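Diguanylate cyclase (Marinobacter aquaeolei VT8, PDB 3IGN) probably joins two molecules of GTP into the second messenger cyclic di-GMP through its GGDEF domain, the part held in this chain, which has the product bound. Local coordinates at residues D46-K51 / Q127-M132. Residues are numbered along the deposited sequence; the frame is centred on the assembly and turned at random.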
loop_
_atom_site.group_PDB
_atom_site.type_symbol
_atom_site.label_atom_id
_atom_site.label_comp_id
_atom_site.label_asym_id
_atom_site.label_seq_id
_atom_site.Cartn_x
_atom_site.Cartn_y
_atom_site.Cartn_z
ATOM N N ASP A 46 1.072 -2.967 4.785
ATOM C CA ASP A 46 1.575 -4.331 4.912
ATOM C C ASP A 46 0.459 -5.270 5.330
ATOM O O ASP A 46 -0.510 -4.863 5.971
ATOM C CB ASP A 46 2.647 -4.406 6.006
ATOM C CG ASP A 46 3.959 -3.790 5.596
ATOM O OD1 ASP A 46 4.010 -3.134 4.536
ATOM O OD2 ASP A 46 4.946 -3.960 6.347
ATOM N N ILE A 47 0.617 -6.539 4.980
ATOM C CA ILE A 47 -0.347 -7.555 5.363
ATOM C C ILE A 47 0.032 -7.910 6.799
ATOM O O ILE A 47 1.195 -8.166 7.082
ATOM C CB ILE A 47 -0.205 -8.796 4.475
ATOM C CG1 ILE A 47 -0.659 -8.458 3.050
ATOM C CG2 ILE A 47 -1.003 -9.953 5.060
ATOM C CD1 ILE A 47 0.031 -9.282 1.978
ATOM N N ASP A 48 -0.939 -7.908 7.703
ATOM C CA ASP A 48 -0.671 -8.231 9.104
ATOM C C ASP A 48 -0.335 -9.702 9.312
ATOM O O ASP A 48 -0.872 -10.569 8.624
ATOM C CB ASP A 48 -1.880 -7.881 9.979
ATOM C CG ASP A 48 -2.096 -6.389 10.108
ATOM O OD1 ASP A 48 -1.097 -5.668 10.267
ATOM O OD2 ASP A 48 -3.260 -5.947 10.069
ATOM N N HIS A 49 0.560 -9.970 10.260
ATOM C CA HIS A 49 0.957 -11.338 10.599
ATOM C C HIS A 49 1.287 -12.208 9.388
ATOM O O HIS A 49 0.950 -13.393 9.366
ATOM C CB HIS A 49 -0.172 -12.002 11.386
ATOM C CG HIS A 49 -0.694 -11.165 12.509
ATOM N ND1 HIS A 49 0.079 -10.810 13.592
ATOM C CD2 HIS A 49 -1.907 -10.596 12.709
ATOM C CE1 HIS A 49 -0.632 -10.058 14.411
ATOM N NE2 HIS A 49 -1.842 -9.913 13.899
ATOM N N PHE A 50 1.959 -11.639 8.391
ATOM C CA PHE A 50 2.276 -12.406 7.194
ATOM C C PHE A 50 3.137 -13.641 7.433
ATOM O O PHE A 50 2.788 -14.733 6.981
ATOM C CB PHE A 50 2.940 -11.519 6.141
ATOM C CG PHE A 50 2.995 -12.153 4.785
ATOM C CD1 PHE A 50 1.821 -12.457 4.102
ATOM C CD2 PHE A 50 4.211 -12.497 4.211
ATOM C CE1 PHE A 50 1.860 -13.100 2.870
ATOM C CE2 PHE A 50 4.260 -13.142 2.976
ATOM C CZ PHE A 50 3.085 -13.444 2.307
ATOM N N LYS A 51 4.262 -13.474 8.124
ATOM C CA LYS A 51 5.150 -14.601 8.410
ATOM C C LYS A 51 4.324 -15.708 9.076
ATOM O O LYS A 51 4.351 -16.857 8.642
ATOM C CB LYS A 51 6.299 -14.149 9.316
ATOM C CG LYS A 51 7.688 -14.487 8.793
ATOM C CD LYS A 51 8.316 -15.602 9.596
ATOM C CE LYS A 51 9.590 -16.102 8.944
ATOM N NZ LYS A 51 9.856 -17.519 9.329
ATOM N N GLN A 127 -8.485 -15.645 6.812
ATOM C CA GLN A 127 -8.972 -14.292 7.034
ATOM C C GLN A 127 -7.759 -13.554 7.572
ATOM O O GLN A 127 -7.011 -14.092 8.388
ATOM C CB GLN A 127 -10.130 -14.272 8.030
ATOM C CG GLN A 127 -11.424 -14.741 7.390
ATOM C CD GLN A 127 -12.535 -14.978 8.389
ATOM O OE1 GLN A 127 -13.182 -16.026 8.369
ATOM N NE2 GLN A 127 -12.770 -14.003 9.263
ATOM N N TYR A 128 -7.548 -12.337 7.089
ATOM C CA TYR A 128 -6.395 -11.554 7.501
ATOM C C TYR A 128 -6.719 -10.070 7.443
ATOM O O TYR A 128 -7.817 -9.679 7.061
ATOM C CB TYR A 128 -5.211 -11.853 6.574
ATOM C CG TYR A 128 -5.407 -11.374 5.147
ATOM C CD1 TYR A 128 -6.321 -11.993 4.291
ATOM C CD2 TYR A 128 -4.684 -10.285 4.657
ATOM C CE1 TYR A 128 -6.507 -11.534 2.978
ATOM C CE2 TYR A 128 -4.861 -9.823 3.359
ATOM C CZ TYR A 128 -5.770 -10.446 2.523
ATOM O OH TYR A 128 -5.948 -9.969 1.243
ATOM N N THR A 129 -5.753 -9.246 7.823
ATOM C CA THR A 129 -5.940 -7.805 7.800
ATOM C C THR A 129 -4.676 -7.104 7.340
ATOM O O THR A 129 -3.633 -7.734 7.148
ATOM C CB THR A 129 -6.306 -7.259 9.194
ATOM O OG1 THR A 129 -5.277 -7.604 10.132
ATOM C CG2 THR A 129 -7.636 -7.828 9.662
ATOM N N VAL A 130 -4.780 -5.793 7.161
ATOM C CA VAL A 130 -3.641 -4.987 6.746
ATOM C C VAL A 130 -3.522 -3.781 7.660
ATOM O O VAL A 130 -4.507 -3.320 8.242
ATOM C CB VAL A 130 -3.787 -4.449 5.296
ATOM C CG1 VAL A 130 -3.546 -5.566 4.277
ATOM C CG2 VAL A 130 -5.166 -3.849 5.114
ATOM N N SER A 131 -2.300 -3.287 7.789
ATOM C CA SER A 131 -2.024 -2.092 8.579
ATOM C C SER A 131 -1.654 -1.080 7.501
ATOM O O SER A 131 -0.960 -1.425 6.555
ATOM C CB SER A 131 -0.841 -2.326 9.529
ATOM O OG SER A 131 -1.234 -3.131 10.636
HETATM N N MSE A 132 -2.111 0.158 7.632
HETATM C CA MSE A 132 -1.824 1.160 6.609
HETATM C C MSE A 132 -1.352 2.501 7.156
HETATM O O MSE A 132 -1.848 2.977 8.177
HETATM C CB MSE A 132 -3.076 1.375 5.755
HETATM C CG MSE A 132 -3.759 0.071 5.352
HETATM SE SE MSE A 132 -5.354 0.340 4.296
HETATM C CE MSE A 132 -6.580 0.651 5.696
HETATM O O HOH W 1 -3.691 -11.105 9.415
#
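Asp46 and Ser131 form an antiparallel hydrogen-bonded pair, Asp46 N giving to Ser131 O (3.1 Å) and Ser131 N to Asp46 O (3.0 Å). The backbone pairing runs on past the strand end, where Asp48 N reaches Thr129 O at 2.8 Å, and one water carries it further, donating to Asp48 O and accepting from Thr129 N. The carboxylate of Asp48 then grips two hydroxyls. Ser131 OG donates to the syn lone pair of Asp48 OD1 (2.6 Å), while Thr129 OG1 donates to the anti lone pair of Asp48 OD2 (2.6 Å). Thr129 OG1 stands between its own backbone N and carbonyl carbon (chi1 58°), which turns it to the acid; Asp48 OD2 also accepts from the backbone N of Asn164. With an alanine at Asp48, Ser131 OG, Thr129 OG1 and the Asn164 N-H would probably lose their common acceptor group. On the sheet face of Ile47 and Val130 the contact is apolar: Ile47 CG2 meets Tyr128 CD2 at 3.7 Å, oblique to the ring, and Ile47 CG1 lies 4.3 Å from Val130 CG1. Helices 59-74 and 100-115 cover this face, Thr69 OG1 hydrogen-bonded to Tyr128 OH; helix 144-160 covers the face of Asp46 and Ser131, Lys159 forming a salt bridge with Asp46. The contact thus joins strands 40-47 and 130-136, neighbours within the GGDEF-domain sheet, where the first ends, just before helix 50-57.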